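Local coordinates for protein flavodoxin (Bacillus cereus, PDB 6GAQ) that carries FMN and probably serves as a low-potential electron donor to a number of redox enzymes, at residues S97-Y102 against I130-E135; I85-K90 against R119-V124. One frame throughout, in Å; residues are numbered along the deposited sequence.

Contact 1. Residues S97-Y102 against I130-E135; sequences SGDTAY and IELAPE. With CA (calcium ion), chain E; FMN (flavin mononucleotide), chain C.
Thr100 and Glu131 meet at about a right angle where strand 122-131 ends and the chain turns off strand 91-98. With CG anti to its backbone N (chi1 162°) and the chain extended from there, Glu131 carries its carboxylate up to the turn that begins at Asp99. Thr100 OG1 donates to Glu131 OE1 over 2.7 Å from the syn side, and Thr100 N reaches that oxygen at 3.2 Å from well above the carboxylate plane; both come from the same face. Asp99 brings a second carboxylate across it at a slant, its plane turned 43° from that of Glu131, and Asp99 OD2 stands 3.1 Å from Glu131 OE1 with no bond between them. Asp99 OD2 instead closes an Asx turn by accepting from Ala101 N.

Behind this polar end the strands are joined in parallel: Gly98 N donates to Ile130 O at 2.9 Å, and Leu132 N to Gly98 O at 2.7 Å. Ser97 OG lies beside Leu132 O and accepts from the ribityl O4' of FMN, while Asp99 N donates to FMN O2 at 3.3 Å. Tyr102 lays its ring along the isoalloxazine, with C4A 3.5 Å above the ring centre, the aromatic stack familiar from flavodoxins. On the other flank the carbonyls of Glu131 and Ala133 bind a calcium ion together with water and Asp139.

The strand ends thus link flavin and metal sites through backbone and short polar groups. Closeness of two carboxylates may raise the pKa of one, while the N-H and hydroxyl donors on Glu131 OE1 and Asp99 OD2 would offset the repulsion.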
loop_
_atom_site.group_PDB
_atom_site.type_symbol
_atom_site.label_atom_id
_atom_site.label_comp_id
_atom_site.label_asym_id
_atom_site.label_seq_id
_atom_site.Cartn_x
_atom_site.Cartn_y
_atom_site.Cartn_z
ATOM N N SER A 97 1.323 2.809 -8.020
ATOM C CA SER A 97 1.075 3.337 -9.356
ATOM C C SER A 97 2.411 3.600 -10.035
ATOM O O SER A 97 3.250 4.333 -9.497
ATOM C CB SER A 97 0.239 4.617 -9.293
ATOM O OG SER A 97 0.104 5.203 -10.576
ATOM N N GLY A 98 2.605 3.011 -11.215
ATOM C CA GLY A 98 3.819 3.175 -11.983
ATOM C C GLY A 98 3.525 3.602 -13.411
ATOM O O GLY A 98 2.499 4.216 -13.706
ATOM N N ASP A 99 4.460 3.271 -14.301
ATOM C CA ASP A 99 4.327 3.587 -15.720
ATOM C C ASP A 99 5.090 2.526 -16.492
ATOM O O ASP A 99 6.307 2.393 -16.325
ATOM C CB ASP A 99 4.854 4.998 -16.028
ATOM C CG ASP A 99 4.797 5.344 -17.517
ATOM O OD1 ASP A 99 5.336 6.402 -17.898
ATOM O OD2 ASP A 99 4.210 4.572 -18.306
ATOM N N THR A 100 4.375 1.774 -17.332
ATOM C CA THR A 100 4.968 0.674 -18.081
ATOM C C THR A 100 6.030 1.132 -19.071
ATOM O O THR A 100 6.678 0.281 -19.689
ATOM C CB THR A 100 3.880 -0.101 -18.825
ATOM O OG1 THR A 100 3.107 0.803 -19.629
ATOM C CG2 THR A 100 2.962 -0.811 -17.843
ATOM N N ALA A 101 6.221 2.442 -19.242
ATOM C CA ALA A 101 7.316 2.934 -20.066
ATOM C C ALA A 101 8.680 2.682 -19.439
ATOM O O ALA A 101 9.697 2.948 -20.087
ATOM C CB ALA A 101 7.140 4.429 -20.333
ATOM N N TYR A 102 8.725 2.183 -18.207
ATOM C CA TYR A 102 9.966 1.888 -17.509
ATOM C C TYR A 102 10.165 0.382 -17.407
ATOM O O TYR A 102 9.203 -0.391 -17.417
ATOM C CB TYR A 102 9.967 2.507 -16.108
ATOM C CG TYR A 102 9.881 4.016 -16.109
ATOM C CD1 TYR A 102 11.029 4.794 -16.162
ATOM C CD2 TYR A 102 8.652 4.661 -16.062
ATOM C CE1 TYR A 102 10.957 6.173 -16.166
ATOM C CE2 TYR A 102 8.569 6.039 -16.064
ATOM C CZ TYR A 102 9.724 6.790 -16.117
ATOM O OH TYR A 102 9.644 8.162 -16.120
ATOM N N ILE A 130 -1.121 -0.429 -10.633
ATOM C CA ILE A 130 -1.905 0.453 -11.490
ATOM C C ILE A 130 -0.932 1.307 -12.293
ATOM O O ILE A 130 0.122 1.696 -11.780
ATOM C CB ILE A 130 -2.863 1.330 -10.655
ATOM C CG1 ILE A 130 -3.947 0.472 -9.997
ATOM C CG2 ILE A 130 -3.485 2.447 -11.499
ATOM C CD1 ILE A 130 -5.073 0.055 -10.935
ATOM N N GLU A 131 -1.270 1.584 -13.553
ATOM C CA GLU A 131 -0.435 2.444 -14.381
ATOM C C GLU A 131 -0.988 3.859 -14.347
ATOM O O GLU A 131 -2.138 4.099 -14.746
ATOM C CB GLU A 131 -0.344 1.921 -15.814
ATOM C CG GLU A 131 0.138 2.959 -16.830
ATOM C CD GLU A 131 0.702 2.332 -18.096
ATOM O OE1 GLU A 131 1.648 2.906 -18.678
ATOM O OE2 GLU A 131 0.210 1.266 -18.513
ATOM N N LEU A 132 -0.170 4.790 -13.852
ATOM C CA LEU A 132 -0.513 6.217 -13.783
ATOM C C LEU A 132 -1.738 6.348 -12.880
ATOM O O LEU A 132 -1.781 5.684 -11.832
ATOM C CB LEU A 132 -0.672 6.766 -15.202
ATOM C CG LEU A 132 0.605 6.840 -16.041
ATOM C CD1 LEU A 132 0.326 7.499 -17.385
ATOM C CD2 LEU A 132 1.677 7.591 -15.274
ATOM N N ALA A 133 -2.741 7.167 -13.234
ATOM C CA ALA A 133 -3.932 7.365 -12.425
ATOM C C ALA A 133 -4.977 6.297 -12.730
ATOM O O ALA A 133 -5.076 5.822 -13.865
ATOM C CB ALA A 133 -4.529 8.746 -12.681
ATOM N N PRO A 134 -5.767 5.894 -11.730
ATOM C CA PRO A 134 -6.874 4.954 -11.973
ATOM C C PRO A 134 -8.090 5.649 -12.578
ATOM O O PRO A 134 -9.165 5.726 -11.976
ATOM C CB PRO A 134 -7.145 4.403 -10.567
ATOM C CG PRO A 134 -6.821 5.545 -9.667
ATOM C CD PRO A 134 -5.657 6.264 -10.306
ATOM N N GLU A 135 -7.922 6.156 -13.800
ATOM C CA GLU A 135 -8.880 7.066 -14.417
ATOM C C GLU A 135 -9.681 6.413 -15.542
ATOM O O GLU A 135 -10.134 7.099 -16.462
ATOM C CB GLU A 135 -8.160 8.312 -14.933
ATOM C CG GLU A 135 -7.139 8.037 -16.024
ATOM C CD GLU A 135 -6.246 9.231 -16.299
ATOM O OE1 GLU A 135 -5.046 9.168 -15.960
ATOM O OE2 GLU A 135 -6.746 10.233 -16.851
HETATM CA CA CA E . -4.481 4.142 -15.540
HETATM N N1 FMN C . 7.314 4.115 -12.744
HETATM C C2 FMN C . 7.713 2.802 -12.601
HETATM O O2 FMN C . 6.873 1.904 -12.591
HETATM N N3 FMN C . 9.051 2.492 -12.469
HETATM C C4 FMN C . 10.000 3.495 -12.479
HETATM O O4 FMN C . 11.192 3.218 -12.360
HETATM C C4A FMN C . 9.601 4.818 -12.623
HETATM N N5 FMN C . 10.546 5.823 -12.634
HETATM C C5A FMN C . 10.151 7.136 -12.777
HETATM C C6 FMN C . 11.107 8.145 -12.787
HETATM C C7 FMN C . 10.717 9.471 -12.932
HETATM C C7M FMN C . 11.753 10.556 -12.941
HETATM C C8 FMN C . 9.369 9.787 -13.065
HETATM C C8M FMN C . 8.942 11.216 -13.222
HETATM C C9 FMN C . 8.414 8.776 -13.055
HETATM C C9A FMN C . 8.801 7.449 -12.910
HETATM N N10 FMN C . 7.852 6.444 -12.889
HETATM C C10 FMN C . 8.253 5.128 -12.755
HETATM C "C1'" FMN C . 6.393 6.770 -13.052
HETATM C "C2'" FMN C . 5.650 7.068 -11.754
HETATM O "O2'" FMN C . 5.749 5.976 -10.869
HETATM C "C3'" FMN C . 4.188 7.330 -12.105
HETATM O "O3'" FMN C . 4.076 8.595 -12.720
HETATM C "C4'" FMN C . 3.241 7.254 -10.909
HETATM O "O4'" FMN C . 1.925 7.072 -11.384
HETATM C "C5'" FMN C . 3.276 8.505 -10.036
HETATM O "O5'" FMN C . 2.399 8.300 -8.949
HETATM P P FMN C . 1.959 9.500 -7.967
HETATM O O1P FMN C . 0.925 10.343 -8.670
HETATM O O2P FMN C . 1.359 8.924 -6.707
HETATM O O3P FMN C . 3.157 10.353 -7.623
HETATM O O HOH W 1 -3.756 6.053 -16.919
#

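Contact 2. Residues I85-K90 against R119-V124; sequences IDLAGK and RGAELV
Arg119 folds its side chain over the carbonyl of Ile85, and following it outward shows one long side chain curling round a single carbonyl oxygen. Its CB sits 3.7 Å from Ile85 O and also faces Leu87 CD1. CG, anti to the carbonyl carbon of its own residue (chi1 -65°), passes the same oxygen a little farther off. The bend at chi2 (-105°) keeps CD 3.1 Å from Ile85 O, and the bend at chi3 then brings NE to 2.8 Å from it, but the N-H is poorly aimed (117°) and the bond is weak; the guanidinium meets the oxygen obliquely. At the tip, NH1 makes a long, weak ion pair with Glu83.

Firmer backbone bonds follow further along the loop. Leu87 N donates to Arg119 O, and Glu122 N donates to Lys90 O at 2.7 Å. Between them, Ala121 CB packs against Leu87 CB at 3.8 Å, while Leu87 also touches Leu116 of helix 107-117. Asp86 OD1 accepts from Ala88 N in an Asx turn, leading into the type II turn from Leu87 to Lys90. Gly120, with positive phi, is the C-prime residue of the Schellman motif that ends helix 107-117.

Two turns are thus fastened at the entry to adjacent strands mainly by main-chain bonds and a small apolar patch, with Arg119 adding much packing but only a weak bond to the carbonyl.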
loop_
_atom_site.group_PDB
_atom_site.type_symbol
_atom_site.label_atom_id
_atom_site.label_comp_id
_atom_site.label_asym_id
_atom_site.label_seq_id
_atom_site.Cartn_x
_atom_site.Cartn_y
_atom_site.Cartn_z
ATOM N N ILE A 85 10.543 -3.117 13.971
ATOM C CA ILE A 85 9.225 -3.451 14.505
ATOM C C ILE A 85 8.851 -4.864 14.085
ATOM O O ILE A 85 9.185 -5.311 12.982
ATOM C CB ILE A 85 8.135 -2.452 14.059
ATOM C CG1 ILE A 85 8.227 -2.164 12.561
ATOM C CG2 ILE A 85 8.205 -1.169 14.870
ATOM C CD1 ILE A 85 6.918 -1.710 11.968
ATOM N N ASP A 86 8.141 -5.561 14.972
ATOM C CA ASP A 86 7.665 -6.919 14.735
ATOM C C ASP A 86 6.212 -6.844 14.281
ATOM O O ASP A 86 5.336 -6.431 15.048
ATOM C CB ASP A 86 7.805 -7.765 15.999
ATOM C CG ASP A 86 7.492 -9.229 15.763
ATOM O OD1 ASP A 86 7.288 -9.619 14.594
ATOM O OD2 ASP A 86 7.445 -9.990 16.752
ATOM N N LEU A 87 5.958 -7.244 13.033
ATOM C CA LEU A 87 4.621 -7.219 12.457
ATOM C C LEU A 87 3.960 -8.594 12.455
ATOM O O LEU A 87 3.062 -8.840 11.643
ATOM C CB LEU A 87 4.670 -6.660 11.034
ATOM C CG LEU A 87 4.930 -5.160 10.897
ATOM C CD1 LEU A 87 5.292 -4.811 9.464
ATOM C CD2 LEU A 87 3.721 -4.361 11.355
ATOM N N ALA A 88 4.385 -9.490 13.342
ATOM C CA ALA A 88 3.800 -10.823 13.399
ATOM C C ALA A 88 2.322 -10.742 13.764
ATOM O O ALA A 88 1.945 -10.096 14.747
ATOM C CB ALA A 88 4.551 -11.687 14.412
ATOM N N GLY A 89 1.485 -11.400 12.964
ATOM C CA GLY A 89 0.053 -11.376 13.159
ATOM C C GLY A 89 -0.684 -10.317 12.370
ATOM O O GLY A 89 -1.920 -10.350 12.323
ATOM N N LYS A 90 0.030 -9.381 11.749
ATOM C CA LYS A 90 -0.590 -8.319 10.968
ATOM C C LYS A 90 -0.804 -8.797 9.536
ATOM O O LYS A 90 0.149 -9.209 8.865
ATOM C CB LYS A 90 0.277 -7.061 10.989
ATOM C CG LYS A 90 0.597 -6.549 12.383
ATOM C CD LYS A 90 -0.667 -6.361 13.207
ATOM C CE LYS A 90 -0.349 -5.845 14.603
ATOM N NZ LYS A 90 -1.521 -5.964 15.516
ATOM N N ARG A 119 9.484 -8.774 8.146
ATOM C CA ARG A 119 9.240 -8.370 9.526
ATOM C C ARG A 119 8.081 -9.133 10.160
ATOM O O ARG A 119 7.563 -8.714 11.200
ATOM C CB ARG A 119 8.994 -6.863 9.595
ATOM C CG ARG A 119 10.208 -6.048 9.195
ATOM C CD ARG A 119 10.892 -5.441 10.396
ATOM N NE ARG A 119 11.233 -6.434 11.408
ATOM C CZ ARG A 119 12.462 -6.889 11.620
ATOM N NH1 ARG A 119 13.475 -6.440 10.890
ATOM N NH2 ARG A 119 12.680 -7.794 12.565
ATOM N N GLY A 120 7.660 -10.242 9.555
ATOM C CA GLY A 120 6.690 -11.130 10.163
ATOM C C GLY A 120 5.246 -10.912 9.766
ATOM O O GLY A 120 4.375 -11.638 10.261
ATOM N N ALA A 121 4.960 -9.949 8.896
ATOM C CA ALA A 121 3.583 -9.693 8.503
ATOM C C ALA A 121 3.065 -10.796 7.585
ATOM O O ALA A 121 3.812 -11.385 6.800
ATOM C CB ALA A 121 3.470 -8.337 7.806
ATOM N N GLU A 122 1.768 -11.078 7.696
ATOM C CA GLU A 122 1.114 -12.069 6.844
ATOM C C GLU A 122 0.639 -11.365 5.579
ATOM O O GLU A 122 -0.387 -10.679 5.584
ATOM C CB GLU A 122 -0.041 -12.747 7.571
ATOM C CG GLU A 122 -0.766 -13.783 6.718
ATOM C CD GLU A 122 -2.052 -14.279 7.350
ATOM O OE1 GLU A 122 -2.657 -15.226 6.804
ATOM O OE2 GLU A 122 -2.459 -13.725 8.392
ATOM N N LEU A 123 1.389 -11.530 4.495
ATOM C CA LEU A 123 1.025 -10.955 3.205
ATOM C C LEU A 123 -0.087 -11.799 2.594
ATOM O O LEU A 123 0.142 -12.947 2.200
ATOM C CB LEU A 123 2.245 -10.893 2.292
ATOM C CG LEU A 123 2.060 -10.206 0.940
ATOM C CD1 LEU A 123 1.584 -8.776 1.131
ATOM C CD2 LEU A 123 3.360 -10.246 0.158
ATOM N N VAL A 124 -1.291 -11.232 2.507
ATOM C CA VAL A 124 -2.463 -12.019 2.140
ATOM C C VAL A 124 -2.697 -12.115 0.635
ATOM O O VAL A 124 -3.420 -13.019 0.192
ATOM C CB VAL A 124 -3.727 -11.456 2.815
ATOM C CG1 VAL A 124 -3.705 -11.747 4.309
ATOM C CG2 VAL A 124 -3.847 -9.962 2.560
#

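Overall arrangement
As a pair, the two contacts illustrate how opposite ends of a parallel flavodoxin sheet differ. Both use strand 122-131 beside strand 91-98, yet their centres lie 28 Å apart on opposite sides of the chain's centre. Contact 1 joins the strand ends at the functional edge, where paired carboxylates and a threonine hydroxyl sit near a flavin site and a calcium site, the latter served by main-chain carbonyls. Contact 2 joins the loops that lead into the same strands, away from the annotated sites, by backbone bonds and apolar packing. Each is partly buried: Ser97, Gly98 and Ile130 in contact 1, and Ile85, Leu87 and Ala121 in contact 2, are buried, while turn residues of both, such as Thr100 and Ala88, are exposed.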